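Side-chain contacts in HD-GYP domain-containing protein (Bdellovibrio bacteriovorus, PDB 3TM8), which belongs to the HD-GYP class of cyclic-di-GMP phosphodiesterases as an unconventional member, binds two ferric ions, and probably acts in signalling: residues T87-Q90 with K91-T95; A180-K184 with L185-D189; K272-D275 with P276-L280. One frame throughout, in Å; residues are numbered along the deposited sequence. Where two conformers were deposited one is given.

The three contacts are all local, but they serve different places in the fold. Interaction 1 lies along the middle of helix 82-97, far from the iron site, and runs from a side-chain hydrogen bond on the surface to a tyrosine and an asparagine that are buried. Interactions 2 and 3 fall within the HD domain and touch each other: Leu-280, at the end of interaction 3, packs on Leu-181, Ala-182, Leu-185 and Ile-187 of interaction 2. One ends a helix and the other begins one. Interaction 2 closes helix 167-185 through backbone bonds round a glycine, whereas the more buried interaction 3 opens helix 276-293 with an aspartate cap and a methionine.

Interaction 1: T87-Q90 with K91-T95; sequences TYLQ and KNIET
Midway along helix 82-97, Gln-90 and Glu-94 are joined one turn apart by a side-chain hydrogen bond on the exposed face. Gln-90 NE2 donates to Glu-94 OE2 at 2.9 Å, and the bond is nearly straight at 170°. The oxygen lies in the plane of the amide; the amide meets OE2 on its anti side and out of the carboxylate plane, and the two flat groups stand almost perpendicular. The glutamine can make this turn because its chain bends at chi2 (60°), which also brings CG to 3.4 Å from Glu-94 OE2. From the other end, Glu-94 CG rests 3.2 Å from Gln-90 O, which also accepts from Glu-94 N. This i to i+4 spacing, the signature of an alpha helix, repeats on the other faces, and Lys-91 N, Asn-92 N and Ile-93 N likewise donate to the carbonyls of Thr-87, Tyr-88 and Leu-89. Leu-89 and Ile-93 form an apolar pair, with Leu-89 CD1 4.1 Å from Ile-93 CD1. Ile-93 CG1 lies 3.5 Å from Leu-89 O. On the buried face, Asn-92 CG sits above one face of the Tyr-88 ring, offset toward its rim. The amide is inclined 49° to the ring, and its ND2 comes 3.5 Å from Tyr-88 CZ. Both polar groups are held by the loop that follows strand 23-27: Tyr-88 OH bonds to Arg-32 N, Asn-92 ND2 to Arg-32 O, and Asn-92 OD1 to Gln-35 NE2. Phe-39 meets the tyrosine edge-to-face, and Ile-111 of helix 105-125 touches Asn-92.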
ATOM      1  N   THR A  87      -2.816 -13.099  19.182  1.00  9.42           N
ATOM      2  CA  THR A  87      -3.854 -12.412  19.946  0.50  9.21           C
ATOM      3  C   THR A  87      -3.617 -10.906  19.951  1.00  9.20           C
ATOM      4  O   THR A  87      -4.563 -10.129  19.883  1.00  9.40           O
ATOM      5  CB  THR A  87      -3.997 -12.954  21.389  0.50 10.47           C
ATOM      6  OG1 THR A  87      -2.756 -12.816  22.091  0.50  9.71           O
ATOM      7  CG2 THR A  87      -4.418 -14.413  21.363  0.50 12.96           C
ATOM      8  N   TYR A  88      -2.353 -10.499  20.010  1.00  8.09           N
ATOM      9  CA  TYR A  88      -2.000  -9.087  19.906  1.00  8.33           C
ATOM     10  C   TYR A  88      -2.520  -8.493  18.602  1.00  7.57           C
ATOM     11  O   TYR A  88      -3.151  -7.432  18.588  1.00  7.75           O
ATOM     12  CB  TYR A  88      -0.476  -8.941  19.990  1.00  8.36           C
ATOM     13  CG  TYR A  88       0.067  -7.619  19.500  1.00  7.40           C
ATOM     14  CD1 TYR A  88       0.231  -6.542  20.367  1.00  7.80           C
ATOM     15  CD2 TYR A  88       0.436  -7.452  18.167  1.00  7.42           C
ATOM     16  CE1 TYR A  88       0.732  -5.327  19.915  1.00  8.04           C
ATOM     17  CE2 TYR A  88       0.933  -6.255  17.713  1.00  7.19           C
ATOM     18  CZ  TYR A  88       1.076  -5.192  18.575  1.00  7.87           C
ATOM     19  OH  TYR A  88       1.579  -4.003  18.083  1.00  8.07           O
ATOM     20  N   LEU A  89      -2.266  -9.191  17.504  1.00  7.78           N
ATOM     21  CA  LEU A  89      -2.653  -8.683  16.198  1.00  7.49           C
ATOM     22  C   LEU A  89      -4.164  -8.601  16.041  1.00  7.45           C
ATOM     23  O   LEU A  89      -4.704  -7.595  15.576  1.00  8.04           O
ATOM     24  CB  LEU A  89      -2.054  -9.561  15.108  1.00 11.00           C
ATOM     25  CG  LEU A  89      -2.360  -9.112  13.676  1.00 12.92           C
ATOM     26  CD1 LEU A  89      -2.015  -7.635  13.471  1.00 13.25           C
ATOM     27  CD2 LEU A  89      -1.618  -9.986  12.677  1.00 14.57           C
ATOM     28  N   GLN A  90      -4.856  -9.655  16.455  1.00  8.65           N
ATOM     29  CA  GLN A  90      -6.298  -9.670  16.288  1.00 10.31           C
ATOM     30  C   GLN A  90      -6.943  -8.582  17.144  1.00  8.48           C
ATOM     31  O   GLN A  90      -7.872  -7.900  16.698  1.00  9.02           O
ATOM     32  CB  GLN A  90      -6.855 -11.045  16.631  1.00 11.82           C
ATOM     33  CG  GLN A  90      -8.338 -11.204  16.291  1.00 14.09           C
ATOM     34  CD  GLN A  90      -8.672 -11.006  14.805  1.00 16.69           C
ATOM     35  OE1 GLN A  90      -7.836 -11.211  13.919  1.00 17.51           O
ATOM     36  NE2 GLN A  90      -9.910 -10.609  14.535  1.00 18.02           N
ATOM     37  N   LYS A  91      -6.451  -8.405  18.366  1.00  8.89           N
ATOM     38  CA  LYS A  91      -6.954  -7.326  19.217  1.00  9.02           C
ATOM     39  C   LYS A  91      -6.686  -5.942  18.610  1.00  8.73           C
ATOM     40  O   LYS A  91      -7.543  -5.066  18.645  1.00  9.16           O
ATOM     41  CB  LYS A  91      -6.356  -7.430  20.613  1.00 10.92           C
ATOM     42  CG  LYS A  91      -6.701  -6.296  21.546  1.00 16.21           C
ATOM     43  CD  LYS A  91      -6.128  -6.594  22.927  1.00 20.56           C
ATOM     44  CE  LYS A  91      -6.215  -5.404  23.864  1.00 23.90           C
ATOM     45  NZ  LYS A  91      -5.497  -5.696  25.141  1.00 25.41           N
ATOM     46  N   ASN A  92      -5.504  -5.749  18.039  1.00  8.25           N
ATOM     47  CA  ASN A  92      -5.191  -4.483  17.393  1.00  7.17           C
ATOM     48  C   ASN A  92      -6.179  -4.169  16.286  1.00  6.11           C
ATOM     49  O   ASN A  92      -6.725  -3.067  16.212  1.00  8.50           O
ATOM     50  CB  ASN A  92      -3.799  -4.526  16.784  1.00  8.50           C
ATOM     51  CG  ASN A  92      -2.781  -3.811  17.622  1.00  9.01           C
ATOM     52  OD1 ASN A  92      -3.036  -3.472  18.783  1.00  9.15           O
ATOM     53  ND2 ASN A  92      -1.613  -3.568  17.037  1.00 10.20           N
ATOM     54  N   ILE A  93      -6.407  -5.137  15.407  1.00  6.91           N
ATOM     55  CA  ILE A  93      -7.303  -4.972  14.259  0.50  9.19           C
ATOM     56  C   ILE A  93      -8.745  -4.709  14.694  1.00  8.93           C
ATOM     57  O   ILE A  93      -9.433  -3.820  14.203  1.00  8.65           O
ATOM     58  CB  ILE A  93      -7.287  -6.250  13.388  0.50 12.05           C
ATOM     59  CG1 ILE A  93      -5.989  -6.334  12.580  0.50 13.26           C
ATOM     60  CG2 ILE A  93      -8.491  -6.288  12.468  0.50 13.35           C
ATOM     61  CD1 ILE A  93      -5.763  -7.679  11.917  0.50 13.64           C
ATOM     62  N   GLU A  94      -9.221  -5.532  15.618  1.00  9.02           N
ATOM     63  CA  GLU A  94     -10.596  -5.385  16.088  1.00 10.05           C
ATOM     64  C   GLU A  94     -10.803  -4.019  16.725  1.00 10.53           C
ATOM     65  O   GLU A  94     -11.796  -3.337  16.455  1.00 13.17           O
ATOM     66  CB  GLU A  94     -10.946  -6.498  17.077  1.00 12.05           C
ATOM     67  CG  GLU A  94     -11.072  -7.857  16.417  1.00 14.20           C
ATOM     68  CD  GLU A  94     -11.322  -8.990  17.397  1.00 18.66           C
ATOM     69  OE1 GLU A  94     -11.298  -8.754  18.624  1.00 19.92           O
ATOM     70  OE2 GLU A  94     -11.537 -10.125  16.926  1.00 21.49           O
ATOM     71  N   THR A  95      -9.864  -3.614  17.572  1.00  9.96           N
ATOM     72  CA  THR A  95      -9.989  -2.327  18.239  1.00 11.06           C
ATOM     73  C   THR A  95      -9.880  -1.167  17.242  1.00  9.39           C
ATOM     74  O   THR A  95     -10.658  -0.224  17.317  1.00 11.48           O
ATOM     75  CB  THR A  95      -8.984  -2.173  19.413  1.00 15.11           C
ATOM     76  OG1 THR A  95      -7.642  -2.203  18.925  1.00 19.04           O
ATOM     77  CG2 THR A  95      -9.158  -3.300  20.398  1.00 14.44           C
TER

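Interaction 2: A180-K184 with L185-D189; sequences ALAQK and LGITD
Ala-182 and Ile-187 meet through their CB atoms, 4.1 Å apart, across the C-terminal end of helix 167-185. The same two residues are tied by the backbone, Ile-187 N donating to Ala-182 O at 2.9 Å. One step inside this bond, Gly-186 N donates to Gln-183 O at 3.1 Å from above the carbonyl plane rather than along a lone pair. Together the two bonds make a Schellman motif, and the apolar contact between Ala-182 and Ile-187 is the hydrophobic pair that commonly accompanies it. Gly-186 supplies the positive phi (81°) that turns the chain out of the helix, a conformation that favours glycine.

Leu-185 N donates to Leu-181 O, and the side chains of the two leucines also touch. Leu-185 CG turns back beside its own nitrogen (chi1 -65°), which places it 3.3 Å from Leu-181 O. Its CD1 then lies 3.9 Å from both CG and CD1 of Leu-181.

Further out, Asp-189 takes the N-cap position of helix 190-202, where OD2 makes weak bonds to Lys-191 N and Lys-192 N. Lys-184 NZ forms a salt bridge with the terminal carboxylate of Leu-328. Two helices touch the turn: His-317 and His-320 of the 315-325 region meet Leu-185 and Leu-181, and Leu-280 of helix 276-293 packs on the apolar side chains.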
ATOM      1  N   ALA A 180     -10.452   8.120  -2.113  1.00  8.05           N
ATOM      2  CA  ALA A 180     -10.842   9.523  -2.067  1.00  8.69           C
ATOM      3  C   ALA A 180     -11.185  10.051  -3.460  1.00  9.57           C
ATOM      4  O   ALA A 180     -12.149  10.798  -3.619  1.00  9.87           O
ATOM      5  CB  ALA A 180      -9.749  10.370  -1.423  1.00  9.29           C
ATOM      6  N   LEU A 181     -10.407   9.661  -4.466  1.00  8.82           N
ATOM      7  CA  LEU A 181     -10.665  10.090  -5.840  1.00  8.75           C
ATOM      8  C   LEU A 181     -12.006   9.540  -6.336  1.00  8.73           C
ATOM      9  O   LEU A 181     -12.798  10.249  -6.966  1.00  9.95           O
ATOM     10  CB  LEU A 181      -9.515   9.669  -6.758  1.00  8.94           C
ATOM     11  CG  LEU A 181      -9.667   9.980  -8.248  1.00  9.51           C
ATOM     12  CD1 LEU A 181      -9.922  11.462  -8.474  1.00 10.63           C
ATOM     13  CD2 LEU A 181      -8.407   9.546  -8.962  1.00 10.37           C
ATOM     14  N   ALA A 182     -12.265   8.272  -6.039  1.00  8.42           N
ATOM     15  CA  ALA A 182     -13.525   7.647  -6.421  1.00 10.02           C
ATOM     16  C   ALA A 182     -14.710   8.412  -5.840  1.00 11.27           C
ATOM     17  O   ALA A 182     -15.706   8.654  -6.533  1.00 12.56           O
ATOM     18  CB  ALA A 182     -13.545   6.190  -5.965  1.00 11.85           C
ATOM     19  N   GLN A 183     -14.603   8.797  -4.571  1.00 12.00           N
ATOM     20  CA  GLN A 183     -15.638   9.603  -3.939  1.00 13.62           C
ATOM     21  C   GLN A 183     -15.862  10.913  -4.691  1.00 13.06           C
ATOM     22  O   GLN A 183     -17.000  11.305  -4.923  1.00 14.55           O
ATOM     23  CB  GLN A 183     -15.296   9.896  -2.476  1.00 16.92           C
ATOM     24  CG  GLN A 183     -16.366  10.710  -1.758  1.00 22.08           C
ATOM     25  CD  GLN A 183     -16.044  10.967  -0.294  1.00 26.40           C
ATOM     26  OE1 GLN A 183     -14.878  11.031   0.100  1.00 28.47           O
ATOM     27  NE2 GLN A 183     -17.084  11.110   0.522  1.00 28.40           N
ATOM     28  N   LYS A 184     -14.780  11.596  -5.065  1.00 12.82           N
ATOM     29  CA  LYS A 184     -14.890  12.872  -5.775  1.00 12.93           C
ATOM     30  C   LYS A 184     -15.545  12.723  -7.147  1.00 13.86           C
ATOM     31  O   LYS A 184     -16.233  13.631  -7.625  1.00 15.75           O
ATOM     32  CB  LYS A 184     -13.514  13.509  -5.947  1.00 14.45           C
ATOM     33  CG  LYS A 184     -12.837  13.909  -4.661  1.00 18.87           C
ATOM     34  CD  LYS A 184     -13.430  15.164  -4.086  1.00 22.41           C
ATOM     35  CE  LYS A 184     -12.471  15.777  -3.083  1.00 25.36           C
ATOM     36  NZ  LYS A 184     -12.886  17.155  -2.731  1.00 26.91           N
ATOM     37  N   LEU A 185     -15.320  11.577  -7.779  1.00 13.85           N
ATOM     38  CA  LEU A 185     -15.865  11.288  -9.099  1.00 14.74           C
ATOM     39  C   LEU A 185     -17.278  10.724  -9.051  1.00 15.84           C
ATOM     40  O   LEU A 185     -17.903  10.529 -10.090  1.00 18.82           O
ATOM     41  CB  LEU A 185     -14.965  10.299  -9.829  1.00 13.36           C
ATOM     42  CG  LEU A 185     -13.569  10.819 -10.157  1.00 12.57           C
ATOM     43  CD1 LEU A 185     -12.688   9.690 -10.648  1.00 13.17           C
ATOM     44  CD2 LEU A 185     -13.650  11.928 -11.203  1.00 13.96           C
ATOM     45  N   GLY A 186     -17.765  10.437  -7.850  1.00 15.40           N
ATOM     46  CA  GLY A 186     -19.110   9.917  -7.679  1.00 16.59           C
ATOM     47  C   GLY A 186     -19.240   8.424  -7.929  1.00 16.30           C
ATOM     48  O   GLY A 186     -20.327   7.933  -8.233  1.00 17.56           O
ATOM     49  N   ILE A 187     -18.138   7.694  -7.804  1.00 16.40           N
ATOM     50  CA  ILE A 187     -18.183   6.236  -7.896  1.00 17.50           C
ATOM     51  C   ILE A 187     -18.554   5.649  -6.542  1.00 18.37           C
ATOM     52  O   ILE A 187     -17.709   5.549  -5.650  1.00 19.99           O
ATOM     53  CB  ILE A 187     -16.832   5.656  -8.332  1.00 17.19           C
ATOM     54  CG1 ILE A 187     -16.468   6.166  -9.727  1.00 17.57           C
ATOM     55  CG2 ILE A 187     -16.879   4.136  -8.312  1.00 17.94           C
ATOM     56  CD1 ILE A 187     -15.031   5.876 -10.128  1.00 19.23           C
ATOM     57  N   THR A 188     -19.814   5.246  -6.397  1.00 17.97           N
ATOM     58  CA  THR A 188     -20.361   4.865  -5.092  1.00 18.07           C
ATOM     59  C   THR A 188     -20.576   3.360  -4.905  1.00 17.34           C
ATOM     60  O   THR A 188     -20.698   2.887  -3.778  1.00 19.30           O
ATOM     61  CB  THR A 188     -21.702   5.573  -4.825  1.00 20.02           C
ATOM     62  OG1 THR A 188     -22.650   5.174  -5.819  1.00 20.70           O
ATOM     63  CG2 THR A 188     -21.535   7.087  -4.869  1.00 21.22           C
ATOM     64  N   ASP A 189     -20.635   2.621  -6.008  1.00 16.65           N
ATOM     65  CA  ASP A 189     -20.868   1.180  -5.977  1.00 15.64           C
ATOM     66  C   ASP A 189     -19.855   0.485  -5.054  1.00 12.96           C
ATOM     67  O   ASP A 189     -18.654   0.543  -5.293  1.00 12.60           O
ATOM     68  CB  ASP A 189     -20.775   0.626  -7.403  1.00 17.68           C
ATOM     69  CG  ASP A 189     -21.091  -0.859  -7.488  1.00 22.88           C
ATOM     70  OD1 ASP A 189     -21.733  -1.273  -8.470  1.00 26.30           O
ATOM     71  OD2 ASP A 189     -20.690  -1.621  -6.591  1.00 25.07           O
TER

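Interaction 3: K272-D275 with P276-L280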
ATOM      1  N   LYS A 272      -9.809   4.738 -23.834  1.00 24.01           N
ATOM      2  CA  LYS A 272     -10.909   3.911 -24.325  1.00 24.75           C
ATOM      3  C   LYS A 272     -10.634   2.407 -24.234  1.00 24.67           C
ATOM      4  O   LYS A 272     -11.567   1.601 -24.224  1.00 25.55           O
ATOM      5  CB  LYS A 272     -11.248   4.282 -25.775  1.00 26.17           C
ATOM      6  CG  LYS A 272     -10.174   3.873 -26.773  1.00 27.83           C
ATOM      7  CD  LYS A 272     -10.580   4.181 -28.206  1.00 29.38           C
ATOM      8  CE  LYS A 272      -9.539   3.663 -29.190  1.00 30.83           C
ATOM      9  NZ  LYS A 272      -9.942   3.904 -30.604  1.00 31.90           N
ATOM     10  N   ASP A 273      -9.359   2.033 -24.172  1.00 24.04           N
ATOM     11  CA  ASP A 273      -8.961   0.625 -24.159  1.00 24.51           C
ATOM     12  C   ASP A 273      -8.856   0.070 -22.741  1.00 23.82           C
ATOM     13  O   ASP A 273      -8.626  -1.125 -22.548  1.00 26.17           O
ATOM     14  CB  ASP A 273      -7.600   0.448 -24.844  1.00 27.15           C
ATOM     15  CG  ASP A 273      -7.538   1.099 -26.211  1.00 29.31           C
ATOM     16  OD1 ASP A 273      -8.472   0.901 -27.018  1.00 30.58           O
ATOM     17  OD2 ASP A 273      -6.544   1.808 -26.479  1.00 30.29           O
ATOM     18  N   MET A 274      -9.013   0.941 -21.751  1.00 21.46           N
ATOM     19  CA  MET A 274      -8.691   0.586 -20.373  1.00 20.80           C
ATOM     20  C   MET A 274      -9.898   0.388 -19.475  1.00 17.55           C
ATOM     21  O   MET A 274     -10.960   0.952 -19.709  1.00 16.99           O
ATOM     22  CB  MET A 274      -7.833   1.676 -19.753  1.00 22.61           C
ATOM     23  CG  MET A 274      -6.402   1.680 -20.199  1.00 24.11           C
ATOM     24  SD  MET A 274      -5.619   3.095 -19.451  1.00 25.60           S
ATOM     25  CE  MET A 274      -5.530   2.572 -17.734  1.00 23.12           C
ATOM     26  N   ASP A 275      -9.708  -0.398 -18.422  1.00 15.13           N
ATOM     27  CA  ASP A 275     -10.673  -0.473 -17.339  1.00 14.48           C
ATOM     28  C   ASP A 275     -10.694   0.913 -16.695  1.00 13.23           C
ATOM     29  O   ASP A 275      -9.650   1.429 -16.301  1.00 12.08           O
ATOM     30  CB  ASP A 275     -10.211  -1.535 -16.333  1.00 15.03           C
ATOM     31  CG  ASP A 275     -11.212  -1.789 -15.228  1.00 16.27           C
ATOM     32  OD1 ASP A 275     -11.875  -0.828 -14.787  1.00 17.15           O
ATOM     33  OD2 ASP A 275     -11.322  -2.959 -14.790  1.00 16.19           O
ATOM     34  N   PRO A 276     -11.874   1.542 -16.602  1.00 14.60           N
ATOM     35  CA  PRO A 276     -11.941   2.886 -16.019  0.50 13.95           C
ATOM     36  C   PRO A 276     -11.333   2.946 -14.615  1.00 11.91           C
ATOM     37  O   PRO A 276     -10.764   3.970 -14.233  1.00 12.80           O
ATOM     38  CB  PRO A 276     -13.447   3.180 -15.974  0.50 15.55           C
ATOM     39  CG  PRO A 276     -14.113   1.846 -16.104  0.50 16.21           C
ATOM     40  CD  PRO A 276     -13.206   1.033 -16.968  0.50 16.31           C
ATOM     41  N   LEU A 277     -11.436   1.861 -13.855  1.00 10.62           N
ATOM     42  CA  LEU A 277     -10.866   1.868 -12.515  1.00 10.29           C
ATOM     43  C   LEU A 277      -9.335   1.889 -12.548  1.00  9.81           C
ATOM     44  O   LEU A 277      -8.699   2.437 -11.644  1.00  9.31           O
ATOM     45  CB  LEU A 277     -11.400   0.695 -11.685  1.00 11.15           C
ATOM     46  CG  LEU A 277     -12.912   0.747 -11.418  1.00 12.72           C
ATOM     47  CD1 LEU A 277     -13.368  -0.517 -10.709  1.00 13.92           C
ATOM     48  CD2 LEU A 277     -13.282   1.981 -10.607  1.00 13.69           C
ATOM     49  N   ALA A 278      -8.745   1.310 -13.593  1.00  9.10           N
ATOM     50  CA  ALA A 278      -7.292   1.374 -13.760  1.00  8.06           C
ATOM     51  C   ALA A 278      -6.823   2.787 -14.116  1.00  8.49           C
ATOM     52  O   ALA A 278      -5.717   3.177 -13.761  1.00  9.39           O
ATOM     53  CB  ALA A 278      -6.799   0.361 -14.794  1.00  8.85           C
ATOM     54  N   VAL A 279      -7.655   3.549 -14.823  1.00  8.79           N
ATOM     55  CA  VAL A 279      -7.327   4.938 -15.128  1.00 10.26           C
ATOM     56  C   VAL A 279      -7.218   5.733 -13.823  1.00  8.84           C
ATOM     57  O   VAL A 279      -6.315   6.557 -13.658  1.00  8.67           O
ATOM     58  CB  VAL A 279      -8.372   5.584 -16.068  1.00 11.47           C
ATOM     59  CG1 VAL A 279      -7.977   7.024 -16.392  1.00 11.36           C
ATOM     60  CG2 VAL A 279      -8.511   4.761 -17.334  1.00 13.14           C
ATOM     61  N   LEU A 280      -8.135   5.463 -12.897  1.00 10.00           N
ATOM     62  CA  LEU A 280      -8.127   6.112 -11.600  0.50  9.64           C
ATOM     63  C   LEU A 280      -6.848   5.757 -10.824  1.00  7.71           C
ATOM     64  O   LEU A 280      -6.159   6.641 -10.307  1.00  8.49           O
ATOM     65  CB  LEU A 280      -9.390   5.700 -10.834  0.50 10.64           C
ATOM     66  CG  LEU A 280      -9.819   6.519  -9.622  0.50 11.59           C
ATOM     67  CD1 LEU A 280     -11.280   6.274  -9.278  0.50 10.45           C
ATOM     68  CD2 LEU A 280      -8.940   6.178  -8.444  0.50 11.64           C
TER
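Met-274 crosses Val-279 at a slant at the start of helix 276-293, and its side chain can be followed over the first turn. CB begins 4.0 Å from Val-279 CG2. Beyond CG, which turns away from its own carbonyl carbon (chi1 -76°), SD returns to the same methyl at 4.0 Å. The bend at chi3 (72°) then brings CE to 3.7 Å from Val-279 CG2 and 3.9 Å from Ala-278 CB. The methionine directly precedes the N-cap residue, and the valine is the fourth residue of the helix, so their apolar contact is a hydrophobic staple.

Between them in sequence, Asp-275 is the N-cap. Its OD1 accepts from Leu-277 N at 2.9 Å, met on the anti side of the carboxylate and 30° out of its plane. The same oxygen lies close to Pro-276 N, which has no hydrogen to give; the proline fills the first helical position, where no backbone donor is needed. Asp-275 O takes over the next amides, accepting from Val-279 N at 3.3 Å and weakly from Ala-278 N at 2.9 Å. Side chain and carbonyl of one residue thus serve three of the amides that open the helix.

The capping group is itself positioned by helix 248-256: Asn-252 ND2 bonds to Asp-275 OD2, and Gln-256 OE1 accepts from Asp-275 N. That helix leads straight into the iron ligands His-257 and Glu-258, and the side chain of Ala-278 lies about 6 Å from that of His-257. Further along, helix 276-293 carries the ligand Asn-285, while Leu-280 packs against Leu-181, Ala-182 and Leu-185 of helix 167-185.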